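Local coordinates for DNA-damage inducible protein DDI1-like protein (Leishmania major, PDB 5YQ8), which functions as an aspartic protease, here represented by the retropepsin-like domain of a longer DDI1-family protein, at residues A[19-24]-A[90-95]; A[76-81]-A[98-103]. All blocks are in the same frame, centred on the assembly; numbering follows the deposited sequence.

Interaction 1: residues A[19-24]-A[90-95]; sequences AFVDSG and LIIGLD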
ATOM      1  N   ALA A  19      -4.234   0.542  12.870  1.00  7.94           N
ATOM      2  CA  ALA A  19      -4.585  -0.040  11.577  1.00  7.89           C
ATOM      3  C   ALA A  19      -3.543   0.363  10.542  1.00  7.49           C
ATOM      4  O   ALA A  19      -3.282   1.532  10.374  1.00  7.12           O
ATOM      5  CB  ALA A  19      -5.973   0.440  11.116  1.00  7.56           C
ATOM      6  N   PHE A  20      -2.988  -0.615   9.855  1.00  7.74           N
ATOM      7  CA  PHE A  20      -2.059  -0.397   8.723  1.00  8.19           C
ATOM      8  C   PHE A  20      -2.763  -0.028   7.423  1.00  7.98           C
ATOM      9  O   PHE A  20      -3.710  -0.702   7.063  1.00  8.19           O
ATOM     10  CB  PHE A  20      -1.301  -1.668   8.499  1.00  8.50           C
ATOM     11  CG  PHE A  20      -0.187  -1.573   7.481  1.00  8.65           C
ATOM     12  CD1 PHE A  20       0.942  -0.831   7.749  1.00  8.81           C
ATOM     13  CD2 PHE A  20      -0.245  -2.304   6.274  1.00  8.35           C
ATOM     14  CE1 PHE A  20       2.002  -0.823   6.855  1.00  8.46           C
ATOM     15  CE2 PHE A  20       0.786  -2.244   5.369  1.00  8.31           C
ATOM     16  CZ  PHE A  20       1.907  -1.485   5.646  1.00  8.09           C
ATOM     17  N   VAL A  21      -2.304   1.035   6.780  1.00  7.61           N
ATOM     18  CA  VAL A  21      -2.965   1.589   5.596  1.00  7.75           C
ATOM     19  C   VAL A  21      -2.165   1.197   4.352  1.00  7.82           C
ATOM     20  O   VAL A  21      -1.123   1.822   4.074  1.00  8.70           O
ATOM     21  CB  VAL A  21      -3.071   3.111   5.663  1.00  7.57           C
ATOM     22  CG1 VAL A  21      -3.627   3.674   4.352  1.00  7.64           C
ATOM     23  CG2 VAL A  21      -3.901   3.570   6.885  1.00  7.61           C
ATOM     24  N   ASP A  22      -2.656   0.196   3.628  1.00  7.57           N
ATOM     25  CA  ASP A  22      -1.891  -0.543   2.579  1.00  7.95           C
ATOM     26  C   ASP A  22      -2.584  -0.454   1.262  1.00  8.12           C
ATOM     27  O   ASP A  22      -3.521  -1.172   1.036  1.00  9.07           O
ATOM     28  CB  ASP A  22      -1.788  -2.016   2.989  1.00  7.71           C
ATOM     29  CG  ASP A  22      -0.825  -2.827   2.161  1.00  7.76           C
ATOM     30  OD1 ASP A  22      -0.331  -2.336   1.128  1.00  7.54           O
ATOM     31  OD2 ASP A  22      -0.605  -4.010   2.563  1.00  7.70           O
ATOM     32  N   SER A  23      -2.159   0.437   0.393  1.00  8.48           N
ATOM     33  CA  SER A  23      -2.841   0.660  -0.886  1.00  8.75           C
ATOM     34  C   SER A  23      -2.586  -0.435  -1.874  1.00  8.88           C
ATOM     35  O   SER A  23      -3.344  -0.600  -2.806  1.00  8.13           O
ATOM     36  CB  SER A  23      -2.457   2.040  -1.474  1.00  9.35           C
ATOM     37  OG  SER A  23      -1.221   2.025  -2.203  1.00  9.48           O
ATOM     38  N   GLY A  24      -1.540  -1.205  -1.665  1.00  9.62           N
ATOM     39  CA  GLY A  24      -1.329  -2.451  -2.385  1.00 10.11           C
ATOM     40  C   GLY A  24      -1.980  -3.717  -1.898  1.00 10.98           C
ATOM     41  O   GLY A  24      -1.731  -4.764  -2.458  1.00 12.90           O
ATOM     42  N   LEU A  90      -4.627  -4.985  12.262  1.00 12.77           N
ATOM     43  CA  LEU A  90      -5.639  -4.608  11.335  1.00 11.64           C
ATOM     44  C   LEU A  90      -4.971  -3.934  10.174  1.00 11.31           C
ATOM     45  O   LEU A  90      -4.104  -3.022  10.362  1.00 11.57           O
ATOM     46  CB  LEU A  90      -6.622  -3.642  12.024  1.00 11.83           C
ATOM     47  CG  LEU A  90      -7.823  -3.198  11.223  1.00 12.12           C
ATOM     48  CD1 LEU A  90      -8.626  -4.368  10.687  1.00 12.43           C
ATOM     49  CD2 LEU A  90      -8.693  -2.319  12.098  1.00 12.46           C
ATOM     50  N   ILE A  91      -5.380  -4.371   8.981  1.00  9.77           N
ATOM     51  CA  ILE A  91      -4.960  -3.825   7.742  1.00  9.26           C
ATOM     52  C   ILE A  91      -6.179  -3.184   7.034  1.00  8.96           C
ATOM     53  O   ILE A  91      -7.208  -3.882   6.765  1.00  8.99           O
ATOM     54  CB  ILE A  91      -4.334  -4.911   6.868  1.00  9.29           C
ATOM     55  CG1 ILE A  91      -3.262  -5.626   7.692  1.00  9.55           C
ATOM     56  CG2 ILE A  91      -3.713  -4.265   5.669  1.00  8.97           C
ATOM     57  CD1 ILE A  91      -2.576  -6.776   7.029  1.00 10.09           C
ATOM     58  N   ILE A  92      -6.067  -1.868   6.788  1.00  7.99           N
ATOM     59  CA  ILE A  92      -6.958  -1.148   5.932  1.00  7.68           C
ATOM     60  C   ILE A  92      -6.499  -1.359   4.479  1.00  7.83           C
ATOM     61  O   ILE A  92      -5.500  -0.809   4.054  1.00  7.32           O
ATOM     62  CB  ILE A  92      -6.962   0.311   6.297  1.00  7.71           C
ATOM     63  CG1 ILE A  92      -7.503   0.470   7.703  1.00  7.61           C
ATOM     64  CG2 ILE A  92      -7.875   1.105   5.350  1.00  7.95           C
ATOM     65  CD1 ILE A  92      -7.599   1.910   8.128  1.00  7.97           C
ATOM     66  N   GLY A  93      -7.204  -2.186   3.720  1.00  7.44           N
ATOM     67  CA  GLY A  93      -6.835  -2.402   2.311  1.00  7.28           C
ATOM     68  C   GLY A  93      -7.502  -1.432   1.354  1.00  7.25           C
ATOM     69  O   GLY A  93      -8.298  -0.539   1.716  1.00  6.65           O
ATOM     70  N   LEU A  94      -7.207  -1.658   0.094  1.00  7.90           N
ATOM     71  CA  LEU A  94      -7.796  -0.919  -1.012  1.00  8.52           C
ATOM     72  C   LEU A  94      -9.326  -1.080  -1.142  1.00  9.31           C
ATOM     73  O   LEU A  94      -9.973  -0.202  -1.606  1.00 10.74           O
ATOM     74  CB  LEU A  94      -7.075  -1.354  -2.296  1.00  8.58           C
ATOM     75  CG  LEU A  94      -7.072  -0.373  -3.472  1.00  8.73           C
ATOM     76  CD1 LEU A  94      -6.559   0.973  -3.004  1.00  8.52           C
ATOM     77  CD2 LEU A  94      -6.269  -0.937  -4.617  1.00  8.62           C
ATOM     78  N   ASP A  95      -9.924  -2.171  -0.723  1.00  9.80           N
ATOM     79  CA  ASP A  95     -11.377  -2.224  -0.634  1.00 10.39           C
ATOM     80  C   ASP A  95     -12.011  -1.098   0.212  1.00 10.38           C
ATOM     81  O   ASP A  95     -12.947  -0.401  -0.228  1.00 10.14           O
ATOM     82  CB  ASP A  95     -11.817  -3.588  -0.070  1.00 11.57           C
ATOM     83  CG  ASP A  95     -10.814  -4.184   0.962  1.00 12.81           C
ATOM     84  OD1 ASP A  95      -9.617  -3.711   1.035  1.00 13.93           O
ATOM     85  OD2 ASP A  95     -11.213  -5.173   1.632  1.00 13.10           O
TER
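The carbonyl oxygen of F20 is gripped twice from strand 90-92: I92 N donates to F20 O over 2.6 Å, arriving close to the line of the C=O bond, while I91 CA adds a C-H...O contact to F20 O at 3.4 Å. F20 N turns to the same strand and bonds L90 O at 2.7 Å, so that F20 bridges the two neighbours of I91, and two residues on D22 N bonds I92 O at 3.0 Å in an almost straight line (175°). This parallel pairing leads into the D-S-G sequence of retropepsins, D22-S23-G24, and holds its first residue by D22 N; D22 is the probable catalytic aspartate. S23 OG reaches backbone atoms of S23 and V21 of the second subunit, and the reciprocal bond comes back, the exchange known as the fireman's grip. On one face of the sheet, A19 CB rests on I92 CD1 at 3.7 Å, and L90 CD2 also touches A19 CB, at 4.0 Å. On the other face, with CG anti to the backbone N (chi1 -173°), the F20 ring lies alongside I91, whose CG2 meets ring atom F20 CD2 at 4.0 Å near the ring plane; D22 OD2 also lies at the ring edge. Past the strand, G93 occupies the N-cap position before helix 94-99, its N bonded to S28 OG. L94 lays both methyls against the backbone oxygen of S23, CD2 lying 3.5 Å from S23 O.

Interaction 2: residues A[76-81]-A[98-103]; sequences IPFAFY and KRHQMM
Contacts to flat groups dominate, with the imidazole of H100 held between aliphatic carbons. I76 CG2 sits over the centre of one face, in a CH-pi contact 3.3 Å from the ring centroid, and R99 CG covers the opposite face. P77 CD touches the same ring at H100 CE1, 3.7 Å away, near the exposed R99. That arginine bends at chi2 (65°), which brings its guanidinium round so that one of its faces lies above H100 CE1. F78 and H100 run nearly parallel, their planes 25° apart, but they are slid so far, 5.6 Å between centroids, that the rings barely overlap. Polar bonding is modest: H100 NE2 gives P77 O a weak hydrogen bond, 2.9 Å long but strongly bent, and is also weakly paired with Q96 OE1. P77 O lies at the imidazole edge, in its plane. The turn that places H100 here is a Schellman motif ending helix 94-99, the helix that follows strand 90-92 in this retropepsin fold; Q101, with positive phi, is its C-prime residue, Q101 N bonds K98 O at 3.1 Å, and M102 N bonds L97 O. An apolar contact finishes the join between this helix end and strand 74-83: deeper in, M102, its chain extended beyond CG, brings CE to within 4.0 Å of F78 CZ, with L97 and I113 also against the methionine.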
ATOM      1  N   ILE A  76     -17.597   4.155  10.960  1.00 10.16           N
ATOM      2  CA  ILE A  76     -17.435   3.713   9.587  1.00  9.74           C
ATOM      3  C   ILE A  76     -17.597   2.184   9.477  1.00  8.89           C
ATOM      4  O   ILE A  76     -16.913   1.436  10.157  1.00  8.81           O
ATOM      5  CB  ILE A  76     -16.045   4.111   9.073  1.00 10.17           C
ATOM      6  CG1 ILE A  76     -16.056   5.583   8.882  1.00 11.06           C
ATOM      7  CG2 ILE A  76     -15.726   3.449   7.726  1.00 10.35           C
ATOM      8  CD1 ILE A  76     -14.772   6.190   9.316  1.00 11.43           C
ATOM      9  N   PRO A  77     -18.488   1.698   8.606  1.00  8.49           N
ATOM     10  CA  PRO A  77     -18.711   0.281   8.530  1.00  8.65           C
ATOM     11  C   PRO A  77     -17.591  -0.377   7.750  1.00  9.39           C
ATOM     12  O   PRO A  77     -17.409  -0.037   6.561  1.00  9.14           O
ATOM     13  CB  PRO A  77     -20.053   0.173   7.785  1.00  8.48           C
ATOM     14  CG  PRO A  77     -20.143   1.406   6.994  1.00  8.24           C
ATOM     15  CD  PRO A  77     -19.401   2.443   7.733  1.00  8.38           C
ATOM     16  N   PHE A  78     -16.857  -1.305   8.410  1.00 10.29           N
ATOM     17  CA  PHE A  78     -15.841  -2.131   7.805  1.00 10.27           C
ATOM     18  C   PHE A  78     -16.287  -3.552   7.576  1.00 10.81           C
ATOM     19  O   PHE A  78     -17.087  -4.095   8.289  1.00 11.39           O
ATOM     20  CB  PHE A  78     -14.594  -2.152   8.680  1.00 10.75           C
ATOM     21  CG  PHE A  78     -13.631  -1.020   8.349  1.00 11.07           C
ATOM     22  CD1 PHE A  78     -13.993   0.319   8.597  1.00 10.91           C
ATOM     23  CD2 PHE A  78     -12.398  -1.285   7.744  1.00 11.09           C
ATOM     24  CE1 PHE A  78     -13.165   1.348   8.263  1.00 10.41           C
ATOM     25  CE2 PHE A  78     -11.554  -0.234   7.420  1.00 11.23           C
ATOM     26  CZ  PHE A  78     -11.937   1.074   7.685  1.00 10.76           C
ATOM     27  N   ALA A  79     -15.699  -4.174   6.562  1.00 12.22           N
ATOM     28  CA  ALA A  79     -15.780  -5.631   6.314  1.00 12.22           C
ATOM     29  C   ALA A  79     -14.360  -6.094   6.079  1.00 12.97           C
ATOM     30  O   ALA A  79     -13.573  -5.416   5.350  1.00 11.36           O
ATOM     31  CB  ALA A  79     -16.589  -5.960   5.101  1.00 12.16           C
ATOM     32  N   PHE A  80     -14.017  -7.195   6.748  1.00 13.55           N
ATOM     33  CA  PHE A  80     -12.708  -7.767   6.606  1.00 15.78           C
ATOM     34  C   PHE A  80     -12.633  -9.233   6.942  1.00 17.54           C
ATOM     35  O   PHE A  80     -13.542  -9.765   7.551  1.00 20.88           O
ATOM     36  CB  PHE A  80     -11.738  -7.029   7.481  1.00 16.76           C
ATOM     37  CG  PHE A  80     -12.245  -6.756   8.824  1.00 15.98           C
ATOM     38  CD1 PHE A  80     -12.409  -7.764   9.715  1.00 16.39           C
ATOM     39  CD2 PHE A  80     -12.578  -5.474   9.162  1.00 15.75           C
ATOM     40  CE1 PHE A  80     -12.907  -7.476  10.945  1.00 16.29           C
ATOM     41  CE2 PHE A  80     -13.099  -5.175  10.338  1.00 15.77           C
ATOM     42  CZ  PHE A  80     -13.256  -6.177  11.244  1.00 17.18           C
ATOM     43  N   TYR A  81     -11.598  -9.892   6.454  1.00 18.58           N
ATOM     44  CA  TYR A  81     -11.346 -11.273   6.800  1.00 18.51           C
ATOM     45  C   TYR A  81     -10.684 -11.358   8.147  1.00 16.96           C
ATOM     46  O   TYR A  81     -10.045 -10.446   8.587  1.00 18.35           O
ATOM     47  CB  TYR A  81     -10.472 -11.918   5.739  1.00 20.26           C
ATOM     48  CG  TYR A  81     -11.125 -11.999   4.395  1.00 23.32           C
ATOM     49  CD1 TYR A  81     -12.271 -12.785   4.208  1.00 24.61           C
ATOM     50  CD2 TYR A  81     -10.611 -11.345   3.297  1.00 24.51           C
ATOM     51  CE1 TYR A  81     -12.886 -12.910   2.985  1.00 25.55           C
ATOM     52  CE2 TYR A  81     -11.203 -11.519   2.042  1.00 24.86           C
ATOM     53  CZ  TYR A  81     -12.365 -12.283   1.911  1.00 25.20           C
ATOM     54  OH  TYR A  81     -13.073 -12.459   0.747  1.00 24.16           O
ATOM     55  N   LYS A  98     -11.132   2.536  -0.909  1.00  8.03           N
ATOM     56  CA  LYS A  98     -12.088   2.834  -1.960  1.00  8.44           C
ATOM     57  C   LYS A  98     -13.540   2.878  -1.537  1.00  8.85           C
ATOM     58  O   LYS A  98     -14.254   3.774  -1.886  1.00 10.23           O
ATOM     59  CB  LYS A  98     -11.924   1.848  -3.126  1.00  8.29           C
ATOM     60  CG  LYS A  98     -10.605   1.964  -3.856  1.00  7.93           C
ATOM     61  CD  LYS A  98     -10.839   1.484  -5.278  1.00  8.05           C
ATOM     62  CE  LYS A  98      -9.945   2.149  -6.266  1.00  7.74           C
ATOM     63  NZ  LYS A  98     -10.005   1.321  -7.459  1.00  7.75           N
ATOM     64  N   ARG A  99     -13.981   1.984  -0.698  1.00  9.43           N
ATOM     65  CA  ARG A  99     -15.378   2.004  -0.266  1.00  9.14           C
ATOM     66  C   ARG A  99     -15.795   3.307   0.442  1.00  9.53           C
ATOM     67  O   ARG A  99     -16.913   3.787   0.319  1.00  8.65           O
ATOM     68  CB  ARG A  99     -15.598   0.786   0.655  1.00  9.35           C
ATOM     69  CG  ARG A  99     -16.807   0.862   1.545  1.00  9.16           C
ATOM     70  CD  ARG A  99     -18.069   0.863   0.690  1.00  9.37           C
ATOM     71  NE  ARG A  99     -19.150   1.044   1.617  1.00  9.49           N
ATOM     72  CZ  ARG A  99     -19.625   2.208   2.016  1.00  9.74           C
ATOM     73  NH1 ARG A  99     -19.163   3.347   1.526  1.00 10.77           N
ATOM     74  NH2 ARG A  99     -20.544   2.235   2.954  1.00  9.70           N
ATOM     75  N   HIS A 100     -14.885   3.859   1.206  1.00 10.17           N
ATOM     76  CA  HIS A 100     -15.136   5.097   1.930  1.00 11.08           C
ATOM     77  C   HIS A 100     -14.420   6.319   1.335  1.00 11.61           C
ATOM     78  O   HIS A 100     -14.379   7.388   1.960  1.00 12.02           O
ATOM     79  CB  HIS A 100     -14.761   4.914   3.415  1.00 10.94           C
ATOM     80  CG  HIS A 100     -15.426   3.746   4.041  1.00 10.79           C
ATOM     81  ND1 HIS A 100     -16.764   3.734   4.354  1.00 11.35           N
ATOM     82  CD2 HIS A 100     -14.951   2.526   4.360  1.00 11.07           C
ATOM     83  CE1 HIS A 100     -17.076   2.563   4.870  1.00 11.13           C
ATOM     84  NE2 HIS A 100     -15.996   1.798   4.864  1.00 11.14           N
ATOM     85  N   GLN A 101     -13.912   6.170   0.109  1.00 12.21           N
ATOM     86  CA  GLN A 101     -13.396   7.266  -0.694  1.00 12.37           C
ATOM     87  C   GLN A 101     -12.354   8.051   0.083  1.00 12.62           C
ATOM     88  O   GLN A 101     -12.357   9.272   0.087  1.00 13.94           O
ATOM     89  CB  GLN A 101     -14.557   8.156  -1.103  1.00 13.04           C
ATOM     90  CG  GLN A 101     -15.635   7.441  -1.908  1.00 13.38           C
ATOM     91  CD  GLN A 101     -16.733   8.373  -2.288  1.00 14.48           C
ATOM     92  OE1 GLN A 101     -16.740   9.542  -1.865  1.00 17.92           O
ATOM     93  NE2 GLN A 101     -17.721   7.873  -3.038  1.00 15.96           N
ATOM     94  N   MET A 102     -11.461   7.323   0.746  1.00 12.29           N
ATOM     95  CA  MET A 102     -10.431   7.902   1.579  1.00 12.88           C
ATOM     96  C   MET A 102      -9.351   8.559   0.737  1.00 12.36           C
ATOM     97  O   MET A 102      -9.254   8.363  -0.462  1.00 11.99           O
ATOM     98  CB  MET A 102      -9.831   6.837   2.552  1.00 12.84           C
ATOM     99  CG  MET A 102     -10.844   6.310   3.537  1.00 13.32           C
ATOM    100  SD  MET A 102     -10.096   5.075   4.619  1.00 16.04           S
ATOM    101  CE  MET A 102     -11.519   4.199   5.290  1.00 15.63           C
ATOM    102  N   MET A 103      -8.527   9.343   1.423  1.00 12.84           N
ATOM    103  CA  MET A 103      -7.444  10.057   0.833  1.00 12.59           C
ATOM    104  C   MET A 103      -6.234   9.818   1.719  1.00 12.06           C
ATOM    105  O   MET A 103      -6.259  10.074   2.936  1.00 11.39           O
ATOM    106  CB  MET A 103      -7.786  11.542   0.692  1.00 14.47           C
ATOM    107  CG  MET A 103      -9.006  11.885  -0.223  1.00 15.76           C
ATOM    108  SD  MET A 103      -9.808  13.518  -0.008  1.00 19.57           S
ATOM    109  CE  MET A 103     -11.362  13.337  -0.872  1.00 20.14           C
TER

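Both interactions involve helix 94-99, one at its N-terminal end and the other where it stops, and both reach the same mixed sheet. Interaction 1 is the buried one: neighbouring parallel strands joined mainly by backbone hydrogen bonds. It includes the active-site residue D22 and bonds directly to the second subunit, which interaction 2 also touches. Interaction 2 is partly buried, lies nearer the surface, and ties the helix exit to strand 74-83 through side chains, with an imidazole doing most of the work and only a weak hydrogen bond across it. Their centres are 9 Å apart, and they meet directly where I92 CG1 packs on F78 CE2 at 4.1 Å.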